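Local structure of octaprenyl-diphosphate synthase (3RMG) at residues Ile135-Ser140 with Phe178-Glu183; Leu305-Ser308 with Leu314-Tyr317. The protein probably acts as a magnesium-dependent prenyltransferase of the FPP/GGPP synthase family, joining isoprenoid diphosphates into longer chains. All coordinates share one frame; numbering follows the deposited sequence.

Interaction 1: Ile135-Ser140 with Phe178-Glu183; sequences IRLVSS and FAACAE
The fork of L137 straddles the facing helix, with CD2 set against A180 and CD1 against E183. CD2 meets the CB methyl of A180 at 4.1 Å. CD1 lies 3.7 Å from the carbonyl O of A180 and reaches on to E183, where its nearest atom is OE2, at 3.5 Å. CG of L137 stands anti to the backbone N (chi1 165°), which carries the fork across the gap between the helices. E183 is also anti at its first torsion (chi1 -169°), and its chain is extended beyond CG. The two side chains run antiparallel past one another, which is why one methyl can lie along the length of the glutamate. CD1 of L137 rests along its flank, 3.8 Å from each of CB, CG and CD of E183. The methylene groups of E183 serve as an apolar surface here. A180 offers just a methyl, so the helices come close here, CA of L137 7.1 Å from CA of A180. The contact joins helix 132-154 to helix 174-188 in the all-helical isoprenoid synthase fold. L76 on helix 67-90 touches both L137 and C181, so a third helix borders the contact. The side chain of E183 also touches V196 and R200 of helix 193-217. Further round helix 132-154, both serines turn back on their own helix. OG of S139 bonds to O of I135, and OG of S140 bonds to O of R136, at 3.0 Å. Each of these carbonyls also accepts the usual helical N-H, and the two donors come from opposite faces of its plane. I135 and S139 pack on E127 and V124 of the second subunit. R136 makes a salt bridge with E127 of that subunit through NH1.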
ATOM      1  N   ILE A 135      13.811   1.809   7.429  1.00 41.95           N
ATOM      2  CA  ILE A 135      13.124   1.702   6.154  1.00 44.44           C
ATOM      3  C   ILE A 135      13.001   0.227   5.764  1.00 42.50           C
ATOM      4  O   ILE A 135      11.938  -0.249   5.386  1.00 37.80           O
ATOM      5  CB  ILE A 135      13.843   2.522   5.067  1.00 44.23           C
ATOM      6  CG1 ILE A 135      13.762   4.021   5.423  1.00 41.22           C
ATOM      7  CG2 ILE A 135      13.208   2.261   3.706  1.00 49.96           C
ATOM      8  CD1 ILE A 135      14.560   4.945   4.526  1.00 38.60           C
ATOM      9  N   ARG A 136      14.102  -0.500   5.883  1.00 46.05           N
ATOM     10  CA  ARG A 136      14.076  -1.928   5.643  1.00 48.67           C
ATOM     11  C   ARG A 136      13.049  -2.619   6.542  1.00 46.11           C
ATOM     12  O   ARG A 136      12.272  -3.457   6.080  1.00 50.96           O
ATOM     13  CB  ARG A 136      15.468  -2.519   5.866  1.00 44.19           C
ATOM     14  CG  ARG A 136      15.738  -3.780   5.073  1.00 51.86           C
ATOM     15  CD  ARG A 136      17.143  -3.738   4.492  1.00 60.62           C
ATOM     16  NE  ARG A 136      18.090  -3.114   5.415  1.00 64.18           N
ATOM     17  CZ  ARG A 136      19.209  -2.498   5.046  1.00 66.53           C
ATOM     18  NH1 ARG A 136      19.539  -2.418   3.765  1.00 71.51           N
ATOM     19  NH2 ARG A 136      20.006  -1.961   5.960  1.00 65.23           N
ATOM     20  N   LEU A 137      13.037  -2.265   7.826  1.00 45.58           N
ATOM     21  CA  LEU A 137      12.155  -2.926   8.781  1.00 40.96           C
ATOM     22  C   LEU A 137      10.690  -2.693   8.422  1.00 39.55           C
ATOM     23  O   LEU A 137       9.876  -3.611   8.417  1.00 40.57           O
ATOM     24  CB  LEU A 137      12.460  -2.456  10.214  1.00 43.93           C
ATOM     25  CG  LEU A 137      11.445  -2.757  11.326  1.00 49.02           C
ATOM     26  CD1 LEU A 137      12.062  -2.623  12.699  1.00 43.21           C
ATOM     27  CD2 LEU A 137      10.259  -1.822  11.219  1.00 55.03           C
ATOM     28  N   VAL A 138      10.341  -1.454   8.123  1.00 40.05           N
ATOM     29  CA  VAL A 138       8.947  -1.161   7.865  1.00 39.82           C
ATOM     30  C   VAL A 138       8.514  -1.789   6.555  1.00 44.29           C
ATOM     31  O   VAL A 138       7.406  -2.336   6.446  1.00 39.73           O
ATOM     32  CB  VAL A 138       8.689   0.339   7.773  1.00 41.42           C
ATOM     33  CG1 VAL A 138       7.261   0.570   7.308  1.00 41.01           C
ATOM     34  CG2 VAL A 138       8.938   0.993   9.119  1.00 38.12           C
ATOM     35  N   SER A 139       9.370  -1.701   5.539  1.00 39.22           N
ATOM     36  CA  SER A 139       8.948  -2.235   4.254  1.00 43.47           C
ATOM     37  C   SER A 139       8.823  -3.757   4.338  1.00 46.77           C
ATOM     38  O   SER A 139       7.795  -4.316   3.955  1.00 44.99           O
ATOM     39  CB  SER A 139       9.844  -1.758   3.088  1.00 45.54           C
ATOM     40  OG  SER A 139      11.175  -2.256   3.167  1.00 41.23           O
ATOM     41  N   SER A 140       9.836  -4.437   4.873  1.00 47.37           N
ATOM     42  CA  SER A 140       9.741  -5.896   4.931  1.00 49.71           C
ATOM     43  C   SER A 140       8.559  -6.339   5.782  1.00 46.78           C
ATOM     44  O   SER A 140       7.902  -7.327   5.471  1.00 51.51           O
ATOM     45  CB  SER A 140      11.041  -6.539   5.414  1.00 46.16           C
ATOM     46  OG  SER A 140      11.289  -6.201   6.755  1.00 63.09           O
ATOM     47  N   PHE A 178       4.176  -5.304  17.219  1.00 37.46           N
ATOM     48  CA  PHE A 178       4.775  -4.885  18.481  1.00 37.85           C
ATOM     49  C   PHE A 178       6.312  -5.050  18.474  1.00 37.13           C
ATOM     50  O   PHE A 178       7.027  -4.178  18.946  1.00 34.55           O
ATOM     51  CB  PHE A 178       4.155  -5.620  19.668  1.00 34.31           C
ATOM     52  CG  PHE A 178       2.851  -5.032  20.137  1.00 42.09           C
ATOM     53  CD1 PHE A 178       1.655  -5.363  19.508  1.00 38.66           C
ATOM     54  CD2 PHE A 178       2.818  -4.157  21.218  1.00 44.72           C
ATOM     55  CE1 PHE A 178       0.448  -4.829  19.949  1.00 44.67           C
ATOM     56  CE2 PHE A 178       1.626  -3.620  21.666  1.00 45.74           C
ATOM     57  CZ  PHE A 178       0.435  -3.958  21.029  1.00 50.91           C
ATOM     58  N   ALA A 179       6.813  -6.160  17.948  1.00 36.70           N
ATOM     59  CA  ALA A 179       8.268  -6.367  17.844  1.00 35.50           C
ATOM     60  C   ALA A 179       8.880  -5.294  16.953  1.00 36.56           C
ATOM     61  O   ALA A 179       9.935  -4.736  17.263  1.00 41.53           O
ATOM     62  CB  ALA A 179       8.576  -7.753  17.279  1.00 34.74           C
ATOM     63  N   ALA A 180       8.205  -4.987  15.850  1.00 38.64           N
ATOM     64  CA  ALA A 180       8.688  -3.969  14.935  1.00 36.88           C
ATOM     65  C   ALA A 180       8.748  -2.625  15.647  1.00 40.71           C
ATOM     66  O   ALA A 180       9.727  -1.882  15.526  1.00 37.68           O
ATOM     67  CB  ALA A 180       7.802  -3.893  13.693  1.00 40.55           C
ATOM     68  N   CYS A 181       7.712  -2.312  16.417  1.00 36.11           N
ATOM     69  CA  CYS A 181       7.720  -1.052  17.148  1.00 35.97           C
ATOM     70  C   CYS A 181       8.952  -0.921  18.043  1.00 38.93           C
ATOM     71  O   CYS A 181       9.666   0.088  18.000  1.00 40.80           O
ATOM     72  CB  CYS A 181       6.437  -0.913  17.972  1.00 41.75           C
ATOM     73  SG  CYS A 181       4.988  -0.556  16.922  1.00 48.08           S
ATOM     74  N   ALA A 182       9.195  -1.940  18.862  1.00 32.85           N
ATOM     75  CA  ALA A 182      10.309  -1.907  19.795  1.00 33.92           C
ATOM     76  C   ALA A 182      11.652  -1.882  19.038  1.00 31.80           C
ATOM     77  O   ALA A 182      12.513  -1.076  19.337  1.00 37.05           O
ATOM     78  CB  ALA A 182      10.231  -3.102  20.734  1.00 32.85           C
ATOM     79  N   GLU A 183      11.798  -2.747  18.038  1.00 28.92           N
ATOM     80  CA  GLU A 183      13.019  -2.808  17.226  1.00 32.19           C
ATOM     81  C   GLU A 183      13.340  -1.467  16.582  1.00 34.17           C
ATOM     82  O   GLU A 183      14.479  -0.987  16.639  1.00 39.47           O
ATOM     83  CB  GLU A 183      12.909  -3.889  16.141  1.00 27.86           C
ATOM     84  CG  GLU A 183      14.256  -4.171  15.442  1.00 38.28           C
ATOM     85  CD  GLU A 183      14.165  -5.246  14.376  1.00 44.60           C
ATOM     86  OE1 GLU A 183      15.224  -5.631  13.858  1.00 53.13           O
ATOM     87  OE2 GLU A 183      13.043  -5.718  14.068  1.00 42.77           O
TER

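Interaction 2: Leu305-Ser308 with Leu314-Tyr317; sequences LPDS and LRTY
D307, in the loop before helix 309-323, makes the contact with R315 in the second turn of that helix. L305 comes first in the loop and is placed by its packing on L61 and F198. Past P306, D307 reaches across with its carboxylate. OD2 of D307 accepts a hydrogen bond from NH2 of R315 at 3.1 Å, as part of a salt bridge. The N-H...O angle is 160°. The bond lies in the guanidinium plane, at its edge, but it meets the carboxylate from above, 43° out of the plane. The two flat groups are turned 57° against each other, so they do not pair side by side, and OD1 of D307 stays 3.6 Å from NH1 of R315. The R315 chain is bent at chi3, and its guanidinium ends beside the aspartate. The same OD2 of D307 receives a weak bond from N of S308, 2.9 Å long, which ties the carboxylate to its own chain. S308 is the N-cap of helix 309-323, and its OG bonds to N of C311. The salt bridge thus links the residue just before the cap to the second turn of the helix. This is a surface contact. In the same region, L305 and L314 both pack on L61 of helix 50-62, L305 also meets F198 of helix 193-217, and T316 faces helix 5-10.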
ATOM      1  N   LEU A 305      18.601  -4.897  32.493  1.00 47.46           N
ATOM      2  CA  LEU A 305      18.771  -3.448  32.518  1.00 43.01           C
ATOM      3  C   LEU A 305      18.835  -2.971  33.964  1.00 40.55           C
ATOM      4  O   LEU A 305      18.221  -3.572  34.830  1.00 39.93           O
ATOM      5  CB  LEU A 305      17.585  -2.787  31.828  1.00 44.30           C
ATOM      6  CG  LEU A 305      17.432  -3.075  30.336  1.00 50.16           C
ATOM      7  CD1 LEU A 305      16.212  -2.369  29.772  1.00 51.40           C
ATOM      8  CD2 LEU A 305      18.679  -2.631  29.614  1.00 53.64           C
ATOM      9  N   PRO A 306      19.586  -1.890  34.230  1.00 42.25           N
ATOM     10  CA  PRO A 306      19.517  -1.250  35.542  1.00 43.89           C
ATOM     11  C   PRO A 306      18.134  -0.651  35.701  1.00 44.56           C
ATOM     12  O   PRO A 306      17.523  -0.265  34.691  1.00 37.40           O
ATOM     13  CB  PRO A 306      20.529  -0.103  35.421  1.00 39.25           C
ATOM     14  CG  PRO A 306      20.543   0.231  33.977  1.00 45.69           C
ATOM     15  CD  PRO A 306      20.372  -1.099  33.266  1.00 42.69           C
ATOM     16  N   ASP A 307      17.629  -0.542  36.928  1.00 44.44           N
ATOM     17  CA  ASP A 307      16.319   0.081  37.069  1.00 49.16           C
ATOM     18  C   ASP A 307      16.392   1.568  36.778  1.00 43.41           C
ATOM     19  O   ASP A 307      17.445   2.191  36.875  1.00 48.98           O
ATOM     20  CB  ASP A 307      15.631  -0.199  38.413  1.00 53.26           C
ATOM     21  CG  ASP A 307      14.088  -0.173  38.288  1.00 65.15           C
ATOM     22  OD1 ASP A 307      13.372  -0.261  39.307  1.00 61.68           O
ATOM     23  OD2 ASP A 307      13.584  -0.065  37.149  1.00 71.46           O
ATOM     24  N   SER A 308      15.262   2.116  36.372  1.00 38.04           N
ATOM     25  CA  SER A 308      15.155   3.492  35.964  1.00 34.27           C
ATOM     26  C   SER A 308      13.667   3.770  35.975  1.00 36.44           C
ATOM     27  O   SER A 308      12.881   2.840  36.158  1.00 32.87           O
ATOM     28  CB  SER A 308      15.694   3.665  34.532  1.00 33.64           C
ATOM     29  OG  SER A 308      14.934   2.919  33.586  1.00 34.03           O
ATOM     30  N   LEU A 314       7.853   0.592  31.849  1.00 35.55           N
ATOM     31  CA  LEU A 314       7.636  -0.622  31.051  1.00 35.71           C
ATOM     32  C   LEU A 314       7.033  -1.781  31.857  1.00 41.52           C
ATOM     33  O   LEU A 314       6.125  -2.469  31.381  1.00 40.43           O
ATOM     34  CB  LEU A 314       8.953  -1.075  30.421  1.00 38.65           C
ATOM     35  CG  LEU A 314       9.282  -0.312  29.143  1.00 42.48           C
ATOM     36  CD1 LEU A 314      10.744  -0.433  28.805  1.00 32.95           C
ATOM     37  CD2 LEU A 314       8.372  -0.802  27.989  1.00 34.00           C
ATOM     38  N   ARG A 315       7.529  -2.013  33.070  1.00 36.17           N
ATOM     39  CA  ARG A 315       6.919  -3.043  33.882  1.00 39.75           C
ATOM     40  C   ARG A 315       5.442  -2.725  34.129  1.00 42.15           C
ATOM     41  O   ARG A 315       4.609  -3.610  34.037  1.00 45.63           O
ATOM     42  CB  ARG A 315       7.675  -3.270  35.191  1.00 37.98           C
ATOM     43  CG  ARG A 315       9.082  -3.793  34.974  1.00 43.51           C
ATOM     44  CD  ARG A 315       9.675  -4.413  36.222  1.00 45.27           C
ATOM     45  NE  ARG A 315       9.542  -3.565  37.404  1.00 63.74           N
ATOM     46  CZ  ARG A 315      10.320  -2.519  37.682  1.00 63.30           C
ATOM     47  NH1 ARG A 315      10.129  -1.836  38.803  1.00 55.03           N
ATOM     48  NH2 ARG A 315      11.283  -2.149  36.847  1.00 62.57           N
ATOM     49  N   THR A 316       5.122  -1.465  34.420  1.00 44.97           N
ATOM     50  CA  THR A 316       3.735  -1.052  34.640  1.00 41.85           C
ATOM     51  C   THR A 316       2.912  -1.166  33.350  1.00 44.50           C
ATOM     52  O   THR A 316       1.778  -1.609  33.362  1.00 46.79           O
ATOM     53  CB  THR A 316       3.638   0.403  35.167  1.00 40.93           C
ATOM     54  OG1 THR A 316       4.539   0.581  36.264  1.00 50.15           O
ATOM     55  CG2 THR A 316       2.226   0.716  35.637  1.00 41.82           C
ATOM     56  N   TYR A 317       3.479  -0.741  32.235  1.00 47.69           N
ATOM     57  CA  TYR A 317       2.841  -0.953  30.941  1.00 47.07           C
ATOM     58  C   TYR A 317       2.449  -2.430  30.776  1.00 48.72           C
ATOM     59  O   TYR A 317       1.324  -2.756  30.417  1.00 40.31           O
ATOM     60  CB  TYR A 317       3.837  -0.565  29.861  1.00 43.53           C
ATOM     61  CG  TYR A 317       3.378  -0.695  28.430  1.00 46.73           C
ATOM     62  CD1 TYR A 317       2.856   0.401  27.745  1.00 46.62           C
ATOM     63  CD2 TYR A 317       3.524  -1.893  27.741  1.00 36.76           C
ATOM     64  CE1 TYR A 317       2.466   0.298  26.417  1.00 45.63           C
ATOM     65  CE2 TYR A 317       3.133  -2.010  26.415  1.00 42.60           C
ATOM     66  CZ  TYR A 317       2.611  -0.914  25.759  1.00 51.73           C
ATOM     67  OH  TYR A 317       2.233  -1.029  24.445  1.00 56.37           O
TER

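From the N terminus, three early helices come before both contacts: helix 67-90 borders interaction 1, helix 5-10 borders interaction 2, and helix 50-62 borders both. Interaction 1 opens on helix 132-154 and closes on helix 174-188, after a mostly helical excursion of 37 residues. Interaction 2 opens well after that and spans only five residues, at the start of helix 309-323. The two are in series, neither nested nor crossed, with centres 22 Å apart. They still meet in space: CE2 of F178 packs 3.8 Å from OH of Y317. Helices 50-62 and 193-217 touch helix 309-323 and helix 174-188 alike, and helix 132-154 joins through helices 174-188 and 67-90.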